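PDB 2XSG: CCMAN5 from Cellulosimicrobium cellulans, which hydrolyses alpha-mannosidic linkages as a family GH92 glycosidase and enables mannose-6-phosphate modification of yeast-produced human lysosomal enzymes. Local coordinates for residues T725-T730 against G744-F749; F687-P692 against T734-A739; F719-A724 against S756-D761. One frame throughout, in Å; residues are numbered along the deposited sequence.

Interaction 1: T725-T730 against G744-F749; sequences TLDGAT and GADLAF
Asp727 OD1 takes the backbone N-H of Asp746 almost along its C-O axis, at 2.7 Å and nearly straight (174°). In return Asp727 N donates to Asp746 O at 2.8 Å, a case of one carboxylate helping to close the end of a beta ladder. With CG on the side of its own N (chi1 -65°), the carboxylate turns back to the neighbouring strand and also rests against Ala745. Thr725 and Ala748, a hydrogen-bonded antiparallel pair, exchange both their backbone bonds. On their face of the sheet, Thr725 OG1 lies 3.6 Å from Ala748 CB and binds a water that also donates to Asp746 O and accepts from Gly728 N. Leu726 and Leu747, the non-hydrogen-bonded pair, carry the other face; Leu726 CD1 reaches Ala745 CB at 3.8 Å but only brushes Leu747 CD1, at 4.3 Å. Leu726 to Ala729 form the type I' turn of a tight beta hairpin joining strands 720-726 and 729-730, at the edge of the mixed six-stranded sheet. Asp727 OD1 and Asp746 OD1 approach to 4.1 Å, which might raise the proton affinity of either carboxylate, though probably only modestly, because both aspartates are exposed and Asp727 holds a peptide N-H.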
ATOM      1  N   THR A 725     -17.911 -21.217  17.826  1.00  8.70           N
ATOM      2  CA  THR A 725     -17.130 -21.637  19.004  1.00  8.30           C
ATOM      3  C   THR A 725     -15.714 -21.069  18.969  1.00  8.60           C
ATOM      4  O   THR A 725     -15.154 -20.823  17.888  1.00  8.03           O
ATOM      5  CB  THR A 725     -17.016 -23.182  19.181  1.00  8.21           C
ATOM      6  OG1 THR A 725     -16.328 -23.773  18.074  1.00  7.98           O
ATOM      7  CG2 THR A 725     -18.378 -23.847  19.375  1.00  9.20           C
ATOM      8  N   LEU A 726     -15.149 -20.876  20.160  1.00  8.15           N
ATOM      9  CA  LEU A 726     -13.758 -20.467  20.339  1.00  8.74           C
ATOM     10  C   LEU A 726     -13.064 -21.519  21.204  1.00  9.14           C
ATOM     11  O   LEU A 726     -13.430 -21.715  22.374  1.00  9.13           O
ATOM     12  CB  LEU A 726     -13.663 -19.087  21.007  1.00  7.66           C
ATOM     13  CG  LEU A 726     -12.237 -18.544  21.220  1.00 10.14           C
ATOM     14  CD1 LEU A 726     -11.475 -18.369  19.883  1.00  8.04           C
ATOM     15  CD2 LEU A 726     -12.232 -17.234  22.029  1.00  9.42           C
ATOM     16  N   ASP A 727     -12.097 -22.221  20.610  1.00  9.78           N
ATOM     17  CA  ASP A 727     -11.400 -23.333  21.276  1.00  9.93           C
ATOM     18  C   ASP A 727     -12.408 -24.299  21.910  1.00 10.80           C
ATOM     19  O   ASP A 727     -12.275 -24.672  23.089  1.00 10.54           O
ATOM     20  CB  ASP A 727     -10.429 -22.797  22.333  1.00  9.71           C
ATOM     21  CG  ASP A 727      -9.284 -21.985  21.728  1.00  9.24           C
ATOM     22  OD1 ASP A 727      -8.974 -22.150  20.538  1.00  7.43           O
ATOM     23  OD2 ASP A 727      -8.670 -21.182  22.461  1.00 10.91           O
ATOM     24  N   GLY A 728     -13.429 -24.662  21.130  1.00 10.81           N
ATOM     25  CA  GLY A 728     -14.437 -25.655  21.535  1.00 11.60           C
ATOM     26  C   GLY A 728     -15.647 -25.155  22.312  1.00 11.67           C
ATOM     27  O   GLY A 728     -16.634 -25.877  22.442  1.00 12.78           O
ATOM     28  N   ALA A 729     -15.587 -23.922  22.810  1.00 11.36           N
ATOM     29  CA  ALA A 729     -16.613 -23.387  23.703  1.00 11.25           C
ATOM     30  C   ALA A 729     -17.464 -22.337  23.000  1.00 10.99           C
ATOM     31  O   ALA A 729     -16.948 -21.570  22.182  1.00  9.61           O
ATOM     32  CB  ALA A 729     -15.953 -22.776  24.962  1.00 11.53           C
ATOM     33  N   THR A 730     -18.762 -22.315  23.324  1.00 10.64           N
ATOM     34  CA  THR A 730     -19.714 -21.381  22.707  1.00 10.67           C
ATOM     35  C   THR A 730     -19.170 -19.958  22.743  1.00  9.87           C
ATOM     36  O   THR A 730     -18.745 -19.479  23.781  1.00  9.64           O
ATOM     37  CB  THR A 730     -21.100 -21.410  23.399  1.00 10.59           C
ATOM     38  OG1 THR A 730     -21.587 -22.745  23.406  1.00 13.06           O
ATOM     39  CG2 THR A 730     -22.120 -20.552  22.628  1.00 11.74           C
ATOM     40  N   GLY A 744      -2.993 -18.749  18.727  1.00  9.96           N
ATOM     41  CA  GLY A 744      -3.204 -20.004  17.997  1.00  9.66           C
ATOM     42  C   GLY A 744      -4.562 -20.615  18.273  1.00  9.60           C
ATOM     43  O   GLY A 744      -4.704 -21.834  18.333  1.00 10.00           O
ATOM     44  N   ALA A 745      -5.568 -19.765  18.436  1.00  9.08           N
ATOM     45  CA  ALA A 745      -6.920 -20.223  18.740  1.00  9.46           C
ATOM     46  C   ALA A 745      -7.612 -20.933  17.556  1.00  9.25           C
ATOM     47  O   ALA A 745      -7.213 -20.770  16.395  1.00  8.40           O
ATOM     48  CB  ALA A 745      -7.768 -19.058  19.225  1.00  9.58           C
ATOM     49  N   ASP A 746      -8.634 -21.733  17.873  1.00  9.11           N
ATOM     50  CA  ASP A 746      -9.512 -22.331  16.877  1.00  9.46           C
ATOM     51  C   ASP A 746     -10.842 -21.604  16.913  1.00  9.05           C
ATOM     52  O   ASP A 746     -11.649 -21.819  17.828  1.00  9.58           O
ATOM     53  CB  ASP A 746      -9.764 -23.821  17.163  1.00 10.09           C
ATOM     54  CG  ASP A 746      -8.532 -24.670  16.963  1.00 11.28           C
ATOM     55  OD1 ASP A 746      -8.049 -25.227  17.957  1.00 14.43           O
ATOM     56  OD2 ASP A 746      -8.049 -24.782  15.823  1.00 13.09           O
ATOM     57  N   LEU A 747     -11.068 -20.741  15.932  1.00  8.76           N
ATOM     58  CA  LEU A 747     -12.338 -20.022  15.819  1.00  7.98           C
ATOM     59  C   LEU A 747     -13.154 -20.702  14.723  1.00  8.22           C
ATOM     60  O   LEU A 747     -12.778 -20.684  13.554  1.00  7.24           O
ATOM     61  CB  LEU A 747     -12.090 -18.547  15.503  1.00  7.99           C
ATOM     62  CG  LEU A 747     -13.262 -17.566  15.321  1.00  7.49           C
ATOM     63  CD1 LEU A 747     -14.022 -17.373  16.623  1.00  5.44           C
ATOM     64  CD2 LEU A 747     -12.743 -16.231  14.820  1.00  5.62           C
ATOM     65  N   ALA A 748     -14.257 -21.330  15.120  1.00  8.02           N
ATOM     66  CA  ALA A 748     -15.067 -22.116  14.204  1.00  8.59           C
ATOM     67  C   ALA A 748     -16.451 -21.518  14.030  1.00  8.99           C
ATOM     68  O   ALA A 748     -17.219 -21.444  14.984  1.00  9.19           O
ATOM     69  CB  ALA A 748     -15.180 -23.547  14.700  1.00  8.31           C
ATOM     70  N   PHE A 749     -16.776 -21.112  12.812  1.00  8.99           N
ATOM     71  CA  PHE A 749     -18.107 -20.597  12.527  1.00  9.99           C
ATOM     72  C   PHE A 749     -18.992 -21.626  11.822  1.00 10.21           C
ATOM     73  O   PHE A 749     -18.500 -22.439  11.051  1.00 11.20           O
ATOM     74  CB  PHE A 749     -18.023 -19.327  11.684  1.00  9.56           C
ATOM     75  CG  PHE A 749     -17.347 -18.189  12.374  1.00 10.07           C
ATOM     76  CD1 PHE A 749     -17.978 -17.517  13.420  1.00  8.43           C
ATOM     77  CD2 PHE A 749     -16.080 -17.779  11.979  1.00  8.30           C
ATOM     78  CE1 PHE A 749     -17.348 -16.461  14.063  1.00  9.12           C
ATOM     79  CE2 PHE A 749     -15.446 -16.736  12.617  1.00  8.51           C
ATOM     80  CZ  PHE A 749     -16.078 -16.064  13.656  1.00  8.05           C
TER
HETATM   81  O   HOH W   1     -13.486 -23.739  18.425  1.00  9.60           O

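Interaction 2: F687-P692 against T734-A739; sequences FQVGSP and TWVDYA
Phe687 and Tyr738 run side by side and point the same way, their rings meeting at the edges with Phe687 CE2 3.7 Å from Tyr738 CD1. This is the compact, apolar end: Tyr365 meets the Phe687 ring edge-to-face, and Tyr738 OH reaches Ala364 O. Between the backbones, Phe687 and Val736 exchange two hydrogen bonds. Val689 N reaches Thr734 O at 2.8 Å from 44° above the carbonyl plane, and Val689 CG2 comes within 4.1 Å of Val736 CG1. The pairing makes 735-737 an outermost strand of a small three-stranded antiparallel sheet, with 686-689 in the middle. The chain then passes directly into helix 738-742, whose N-cap, Asp737, accepts from Ala739 N. Beside partly exposed Trp735 the contact becomes polar and water-bridged. Gln688, bent at chi2 (-72°), lays NE2 3.6 Å from Trp735 CB, its amide plane 43° from the indole, which leads away to bond Ala763 O through NE1. Gln688 OE1 sits 3.1 Å from Thr734 O, two acceptors not bonded to each other; Asn599 ND2 and a water, at 2.6 Å, serve OE1, while Val689 N serves Thr734 O. A leucine here has no amide oxygen, so the water, which also binds Thr734 OG1, would probably be held by Thr734 alone and the Asn599 amide would lose one of its two acceptors, Val689 O remaining.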
ATOM      1  N   PHE A 687     -10.249  -6.834  16.875  1.00  5.27           N
ATOM      2  CA  PHE A 687     -10.668  -7.048  15.492  1.00  5.37           C
ATOM      3  C   PHE A 687     -12.132  -7.394  15.485  1.00  5.44           C
ATOM      4  O   PHE A 687     -12.586  -8.114  16.369  1.00  5.40           O
ATOM      5  CB  PHE A 687      -9.840  -8.142  14.827  1.00  5.24           C
ATOM      6  CG  PHE A 687      -8.393  -7.802  14.746  1.00  5.92           C
ATOM      7  CD1 PHE A 687      -7.913  -7.044  13.691  1.00  6.89           C
ATOM      8  CD2 PHE A 687      -7.515  -8.189  15.752  1.00  7.80           C
ATOM      9  CE1 PHE A 687      -6.586  -6.688  13.624  1.00  3.97           C
ATOM     10  CE2 PHE A 687      -6.158  -7.835  15.696  1.00  6.56           C
ATOM     11  CZ  PHE A 687      -5.701  -7.094  14.621  1.00  5.43           C
ATOM     12  N   GLN A 688     -12.862  -6.846  14.513  1.00  4.55           N
ATOM     13  CA  GLN A 688     -14.277  -7.146  14.343  1.00  4.94           C
ATOM     14  C   GLN A 688     -14.500  -8.339  13.412  1.00  5.49           C
ATOM     15  O   GLN A 688     -13.842  -8.461  12.361  1.00  4.83           O
ATOM     16  CB  GLN A 688     -15.039  -5.917  13.821  1.00  4.46           C
ATOM     17  CG  GLN A 688     -15.145  -4.755  14.848  1.00  5.50           C
ATOM     18  CD  GLN A 688     -16.105  -5.072  15.987  1.00  6.68           C
ATOM     19  OE1 GLN A 688     -17.157  -5.699  15.775  1.00  5.26           O
ATOM     20  NE2 GLN A 688     -15.750  -4.646  17.205  1.00  4.16           N
ATOM     21  N   VAL A 689     -15.462  -9.186  13.794  1.00  5.48           N
ATOM     22  CA  VAL A 689     -15.826 -10.374  13.036  1.00  5.79           C
ATOM     23  C   VAL A 689     -16.660  -9.979  11.824  1.00  6.54           C
ATOM     24  O   VAL A 689     -17.595  -9.172  11.937  1.00  6.78           O
ATOM     25  CB  VAL A 689     -16.594 -11.388  13.913  1.00  6.18           C
ATOM     26  CG1 VAL A 689     -17.236 -12.479  13.056  1.00  5.15           C
ATOM     27  CG2 VAL A 689     -15.648 -12.011  14.942  1.00  5.54           C
ATOM     28  N   GLY A 690     -16.301 -10.531  10.662  1.00  6.45           N
ATOM     29  CA  GLY A 690     -17.058 -10.306   9.425  1.00  6.69           C
ATOM     30  C   GLY A 690     -17.687 -11.580   8.890  1.00  6.67           C
ATOM     31  O   GLY A 690     -18.393 -12.282   9.621  1.00  6.55           O
ATOM     32  N   SER A 691     -17.417 -11.873   7.620  1.00  6.80           N
ATOM     33  CA  SER A 691     -17.914 -13.078   6.966  1.00  7.27           C
ATOM     34  C   SER A 691     -16.754 -13.843   6.327  1.00  7.25           C
ATOM     35  O   SER A 691     -16.450 -13.632   5.147  1.00  7.33           O
ATOM     36  CB  SER A 691     -18.973 -12.701   5.921  1.00  7.44           C
ATOM     37  OG  SER A 691     -19.476 -13.845   5.240  1.00  8.73           O
ATOM     38  N   PRO A 692     -16.085 -14.727   7.103  1.00  7.03           N
ATOM     39  CA  PRO A 692     -14.956 -15.481   6.542  1.00  6.85           C
ATOM     40  C   PRO A 692     -15.340 -16.162   5.229  1.00  6.38           C
ATOM     41  O   PRO A 692     -16.398 -16.800   5.159  1.00  6.46           O
ATOM     42  CB  PRO A 692     -14.630 -16.542   7.610  1.00  6.95           C
ATOM     43  CG  PRO A 692     -15.391 -16.182   8.830  1.00  7.37           C
ATOM     44  CD  PRO A 692     -16.363 -15.063   8.516  1.00  7.71           C
ATOM     45  N   THR A 734     -18.749 -10.466  18.739  1.00  9.42           N
ATOM     46  CA  THR A 734     -18.534 -10.112  17.338  1.00  9.35           C
ATOM     47  C   THR A 734     -17.177  -9.402  17.134  1.00  9.33           C
ATOM     48  O   THR A 734     -16.943  -8.748  16.115  1.00  8.88           O
ATOM     49  CB  THR A 734     -19.716  -9.288  16.788  1.00  9.94           C
ATOM     50  OG1 THR A 734     -20.061  -8.254  17.722  1.00  9.90           O
ATOM     51  CG2 THR A 734     -20.951 -10.205  16.554  1.00 10.03           C
ATOM     52  N   TRP A 735     -16.299  -9.561  18.126  1.00  9.24           N
ATOM     53  CA  TRP A 735     -14.918  -9.075  18.089  1.00  8.91           C
ATOM     54  C   TRP A 735     -14.022 -10.086  18.799  1.00  9.05           C
ATOM     55  O   TRP A 735     -14.469 -10.802  19.708  1.00  8.97           O
ATOM     56  CB  TRP A 735     -14.801  -7.708  18.780  1.00  8.76           C
ATOM     57  CG  TRP A 735     -15.193  -7.719  20.244  1.00  8.71           C
ATOM     58  CD1 TRP A 735     -16.442  -7.483  20.761  1.00  8.28           C
ATOM     59  CD2 TRP A 735     -14.336  -7.985  21.372  1.00  7.73           C
ATOM     60  NE1 TRP A 735     -16.413  -7.584  22.135  1.00  8.43           N
ATOM     61  CE2 TRP A 735     -15.138  -7.898  22.536  1.00  8.03           C
ATOM     62  CE3 TRP A 735     -12.971  -8.297  21.511  1.00  7.25           C
ATOM     63  CZ2 TRP A 735     -14.617  -8.097  23.831  1.00  7.18           C
ATOM     64  CZ3 TRP A 735     -12.451  -8.492  22.794  1.00  5.52           C
ATOM     65  CH2 TRP A 735     -13.280  -8.402  23.937  1.00  6.88           C
ATOM     66  N   VAL A 736     -12.762 -10.157  18.385  1.00  8.56           N
ATOM     67  CA  VAL A 736     -11.787 -10.980  19.084  1.00  8.70           C
ATOM     68  C   VAL A 736     -10.521 -10.167  19.369  1.00  8.52           C
ATOM     69  O   VAL A 736     -10.185  -9.228  18.623  1.00  8.21           O
ATOM     70  CB  VAL A 736     -11.408 -12.286  18.309  1.00  8.91           C
ATOM     71  CG1 VAL A 736     -12.621 -12.913  17.622  1.00  9.47           C
ATOM     72  CG2 VAL A 736     -10.349 -11.998  17.286  1.00 10.38           C
ATOM     73  N   ASP A 737      -9.816 -10.537  20.437  1.00  8.18           N
ATOM     74  CA  ASP A 737      -8.565  -9.873  20.773  1.00  8.20           C
ATOM     75  C   ASP A 737      -7.415 -10.415  19.951  1.00  7.72           C
ATOM     76  O   ASP A 737      -7.380 -11.613  19.620  1.00  7.50           O
ATOM     77  CB  ASP A 737      -8.240 -10.002  22.250  1.00  8.74           C
ATOM     78  CG  ASP A 737      -7.338  -8.877  22.731  1.00 10.94           C
ATOM     79  OD1 ASP A 737      -6.126  -9.147  22.959  1.00 11.75           O
ATOM     80  OD2 ASP A 737      -7.847  -7.723  22.823  1.00 12.38           O
ATOM     81  N   TYR A 738      -6.470  -9.527  19.637  1.00  7.01           N
ATOM     82  CA  TYR A 738      -5.226  -9.903  18.962  1.00  6.61           C
ATOM     83  C   TYR A 738      -4.523 -11.085  19.646  1.00  6.64           C
ATOM     84  O   TYR A 738      -4.036 -12.010  18.970  1.00  6.26           O
ATOM     85  CB  TYR A 738      -4.295  -8.698  18.903  1.00  6.46           C
ATOM     86  CG  TYR A 738      -2.949  -8.962  18.261  1.00  6.01           C
ATOM     87  CD1 TYR A 738      -2.820  -9.033  16.877  1.00  5.27           C
ATOM     88  CD2 TYR A 738      -1.795  -9.117  19.049  1.00  3.34           C
ATOM     89  CE1 TYR A 738      -1.576  -9.265  16.290  1.00  6.63           C
ATOM     90  CE2 TYR A 738      -0.549  -9.355  18.475  1.00  4.67           C
ATOM     91  CZ  TYR A 738      -0.443  -9.418  17.095  1.00  5.00           C
ATOM     92  OH  TYR A 738       0.773  -9.651  16.513  1.00  2.84           O
ATOM     93  N   ALA A 739      -4.492 -11.067  20.980  1.00  6.23           N
ATOM     94  CA  ALA A 739      -3.835 -12.133  21.739  1.00  6.41           C
ATOM     95  C   ALA A 739      -4.441 -13.506  21.416  1.00  6.17           C
ATOM     96  O   ALA A 739      -3.732 -14.519  21.329  1.00  6.54           O
ATOM     97  CB  ALA A 739      -3.870 -11.835  23.289  1.00  6.42           C
TER
HETATM   98  O   HOH W   2     -18.453  -6.403  17.946  1.00  8.42           O

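Interaction 3: F719-A724 against S756-D761; sequences FYVQSA and SDWGTD
Trp758 lies against strand 720-726 along the length of its side chain, a worked case of an indole packing onto a strand from a loop. Its CB sits 3.8 Å from Gln722 O, and CG, carried opposite the backbone N (chi1 176°), comes near the CG1 methyl of Val721. That methyl stands over one face of the ring, 3.6 Å from both CD2 and CE3; it makes a CH-pi contact with the six-membered ring, 3.9 Å from the centroid. On the pyrrole side, CD1 meets Ser723 CA at 3.8 Å, and NE1 passes 3.6 Å from Ala724 CB while donating a hydrogen bond to Phe731 O. Farther out, CZ2 is also touched by Ala724 CB, and CZ3 lies 4.1 Å from Val721 CG1. Beside the indole, Ser756 OG donates to Val721 O at 2.7 Å, in the carbonyl plane and on a lone pair. A water accepts from Ser756 N and probably donates to the same carbonyl. Ser756 OG also accepts from Trp758 N, which defines an ST turn that runs into the type II turn Asp757-Thr760, with positive-phi Gly759 at its third position, and the strand facing this loop carries a classic beta bulge, Gln722 and Ser723 against Arg750.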
ATOM      1  N   PHE A 719     -23.269 -16.972   3.680  1.00  4.10           N
ATOM      2  CA  PHE A 719     -22.265 -16.035   4.181  1.00  3.86           C
ATOM      3  C   PHE A 719     -22.646 -15.408   5.533  1.00  3.97           C
ATOM      4  O   PHE A 719     -21.998 -14.468   5.986  1.00  3.75           O
ATOM      5  CB  PHE A 719     -21.981 -14.953   3.122  1.00  3.22           C
ATOM      6  CG  PHE A 719     -23.216 -14.276   2.601  1.00  3.95           C
ATOM      7  CD1 PHE A 719     -23.867 -13.307   3.359  1.00  4.35           C
ATOM      8  CD2 PHE A 719     -23.739 -14.614   1.348  1.00  3.62           C
ATOM      9  CE1 PHE A 719     -25.021 -12.685   2.883  1.00  5.28           C
ATOM     10  CE2 PHE A 719     -24.879 -13.995   0.864  1.00  4.96           C
ATOM     11  CZ  PHE A 719     -25.528 -13.030   1.633  1.00  5.74           C
ATOM     12  N   TYR A 720     -23.714 -15.912   6.154  1.00  4.67           N
ATOM     13  CA  TYR A 720     -24.171 -15.424   7.469  1.00  5.07           C
ATOM     14  C   TYR A 720     -23.737 -16.411   8.532  1.00  5.55           C
ATOM     15  O   TYR A 720     -23.849 -17.630   8.342  1.00  5.52           O
ATOM     16  CB  TYR A 720     -25.698 -15.312   7.540  1.00  5.24           C
ATOM     17  CG  TYR A 720     -26.354 -14.256   6.663  1.00  6.67           C
ATOM     18  CD1 TYR A 720     -26.265 -12.907   6.988  1.00  6.37           C
ATOM     19  CD2 TYR A 720     -27.085 -14.613   5.535  1.00  7.96           C
ATOM     20  CE1 TYR A 720     -26.855 -11.950   6.214  1.00  6.51           C
ATOM     21  CE2 TYR A 720     -27.696 -13.645   4.734  1.00  7.73           C
ATOM     22  CZ  TYR A 720     -27.582 -12.309   5.099  1.00  8.26           C
ATOM     23  OH  TYR A 720     -28.166 -11.316   4.343  1.00  7.74           O
ATOM     24  N   VAL A 721     -23.244 -15.892   9.656  1.00  5.85           N
ATOM     25  CA  VAL A 721     -22.863 -16.732  10.792  1.00  6.16           C
ATOM     26  C   VAL A 721     -24.125 -17.180  11.529  1.00  7.12           C
ATOM     27  O   VAL A 721     -24.995 -16.370  11.785  1.00  6.45           O
ATOM     28  CB  VAL A 721     -21.890 -16.003  11.735  1.00  6.12           C
ATOM     29  CG1 VAL A 721     -21.597 -16.840  12.975  1.00  5.73           C
ATOM     30  CG2 VAL A 721     -20.595 -15.655  10.982  1.00  5.10           C
ATOM     31  N   GLN A 722     -24.234 -18.482  11.809  1.00  8.00           N
ATOM     32  CA  GLN A 722     -25.391 -19.038  12.530  1.00  8.68           C
ATOM     33  C   GLN A 722     -25.052 -19.289  13.990  1.00  8.92           C
ATOM     34  O   GLN A 722     -25.908 -19.181  14.856  1.00  8.96           O
ATOM     35  CB  GLN A 722     -25.855 -20.357  11.894  1.00  8.57           C
ATOM     36  CG  GLN A 722     -26.088 -20.273  10.401  1.00  9.81           C
ATOM     37  CD  GLN A 722     -27.151 -19.233  10.011  1.00 12.18           C
ATOM     38  OE1 GLN A 722     -26.860 -18.254   9.300  1.00 13.94           O
ATOM     39  NE2 GLN A 722     -28.379 -19.447  10.460  1.00  8.05           N
ATOM     40  N   SER A 723     -23.801 -19.663  14.242  1.00  9.09           N
ATOM     41  CA  SER A 723     -23.310 -19.924  15.588  1.00  9.44           C
ATOM     42  C   SER A 723     -21.799 -19.979  15.498  1.00  9.01           C
ATOM     43  O   SER A 723     -21.251 -20.026  14.388  1.00  9.05           O
ATOM     44  CB  SER A 723     -23.863 -21.246  16.138  1.00  8.98           C
ATOM     45  OG  SER A 723     -23.151 -22.341  15.597  1.00 11.30           O
ATOM     46  N   ALA A 724     -21.127 -19.970  16.651  1.00  8.69           N
ATOM     47  CA  ALA A 724     -19.654 -19.989  16.678  1.00  8.65           C
ATOM     48  C   ALA A 724     -19.120 -20.659  17.923  1.00  8.45           C
ATOM     49  O   ALA A 724     -19.803 -20.682  18.950  1.00  8.73           O
ATOM     50  CB  ALA A 724     -19.112 -18.569  16.569  1.00  8.14           C
ATOM     51  N   SER A 756     -28.989 -14.583  11.072  1.00 10.18           N
ATOM     52  CA  SER A 756     -29.327 -15.102  12.395  1.00 10.96           C
ATOM     53  C   SER A 756     -29.120 -14.003  13.440  1.00 11.81           C
ATOM     54  O   SER A 756     -28.581 -12.929  13.126  1.00 11.79           O
ATOM     55  CB  SER A 756     -28.476 -16.335  12.723  1.00 10.50           C
ATOM     56  OG  SER A 756     -27.228 -15.961  13.281  1.00 10.14           O
ATOM     57  N   ASP A 757     -29.537 -14.275  14.676  1.00 12.51           N
ATOM     58  CA  ASP A 757     -29.295 -13.368  15.791  1.00 12.99           C
ATOM     59  C   ASP A 757     -27.985 -13.695  16.552  1.00 12.64           C
ATOM     60  O   ASP A 757     -27.761 -13.183  17.659  1.00 12.86           O
ATOM     61  CB  ASP A 757     -30.524 -13.328  16.733  1.00 13.86           C
ATOM     62  CG  ASP A 757     -30.837 -14.683  17.370  1.00 17.16           C
ATOM     63  OD1 ASP A 757     -30.094 -15.672  17.145  1.00 21.24           O
ATOM     64  OD2 ASP A 757     -31.844 -14.766  18.114  1.00 21.81           O
ATOM     65  N   TRP A 758     -27.116 -14.522  15.965  1.00 11.85           N
ATOM     66  CA  TRP A 758     -25.779 -14.750  16.557  1.00 11.54           C
ATOM     67  C   TRP A 758     -25.062 -13.427  16.787  1.00 11.62           C
ATOM     68  O   TRP A 758     -25.071 -12.559  15.920  1.00 11.95           O
ATOM     69  CB  TRP A 758     -24.871 -15.637  15.682  1.00 10.87           C
ATOM     70  CG  TRP A 758     -23.491 -15.749  16.290  1.00 11.08           C
ATOM     71  CD1 TRP A 758     -23.118 -16.582  17.316  1.00 10.16           C
ATOM     72  CD2 TRP A 758     -22.323 -14.963  15.971  1.00 10.75           C
ATOM     73  NE1 TRP A 758     -21.797 -16.387  17.628  1.00 10.04           N
ATOM     74  CE2 TRP A 758     -21.279 -15.406  16.820  1.00 10.29           C
ATOM     75  CE3 TRP A 758     -22.051 -13.951  15.036  1.00 10.95           C
ATOM     76  CZ2 TRP A 758     -19.983 -14.863  16.776  1.00 10.23           C
ATOM     77  CZ3 TRP A 758     -20.753 -13.412  14.980  1.00 10.18           C
ATOM     78  CH2 TRP A 758     -19.733 -13.876  15.854  1.00 11.10           C
ATOM     79  N   GLY A 759     -24.453 -13.289  17.958  1.00 11.99           N
ATOM     80  CA  GLY A 759     -23.666 -12.113  18.309  1.00 12.17           C
ATOM     81  C   GLY A 759     -24.418 -10.876  18.768  1.00 12.39           C
ATOM     82  O   GLY A 759     -23.797  -9.866  19.075  1.00 11.98           O
ATOM     83  N   THR A 760     -25.748 -10.941  18.800  1.00 12.64           N
ATOM     84  CA  THR A 760     -26.558  -9.786  19.190  1.00 12.83           C
ATOM     85  C   THR A 760     -26.588  -9.582  20.697  1.00 13.38           C
ATOM     86  O   THR A 760     -27.244  -8.652  21.170  1.00 13.64           O
ATOM     87  CB  THR A 760     -28.016  -9.881  18.692  1.00 12.66           C
ATOM     88  OG1 THR A 760     -28.598 -11.110  19.137  1.00 13.39           O
ATOM     89  CG2 THR A 760     -28.084  -9.800  17.174  1.00 12.64           C
ATOM     90  N   ASP A 761     -25.915 -10.462  21.445  1.00 13.18           N
ATOM     91  CA  ASP A 761     -25.685 -10.262  22.874  1.00 13.13           C
ATOM     92  C   ASP A 761     -24.193 -10.170  23.166  1.00 12.28           C
ATOM     93  O   ASP A 761     -23.728 -10.620  24.217  1.00 11.50           O
ATOM     94  CB  ASP A 761     -26.326 -11.385  23.704  1.00 13.82           C
ATOM     95  CG  ASP A 761     -27.826 -11.278  23.755  1.00 16.08           C
ATOM     96  OD1 ASP A 761     -28.346 -10.172  24.010  1.00 19.85           O
ATOM     97  OD2 ASP A 761     -28.502 -12.295  23.526  1.00 20.47           O
TER
HETATM   98  O   HOH W   3     -26.066 -13.836  10.891  1.00  5.49           O

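Phe749, on strand 746-752 just past the Thr725-Ala748 pair of interaction 1, is the residue on which the three contacts converge. Its ring packs on Pro692 (CD2 to CG 3.6 Å) and Val689 of interaction 2, and on Ala724 (CD1 to CB 3.5 Å), Val721 and Trp758 of interaction 3. Interactions 2 and 3 also meet directly: Thr734 CG2 lies 3.6 Å from Trp758 CZ3, and Ser691 OG probably bonds Phe719 O. The contact centres are about 12 to 14 Å apart. Interactions 1 and 3 share strand 720-726 of the six-stranded sheet; Phe749 and Trp758, both against Val689, join it to the three-stranded one. The calcium ligands Asn588, Glu589 and Asp662 belong to none of the paired segments.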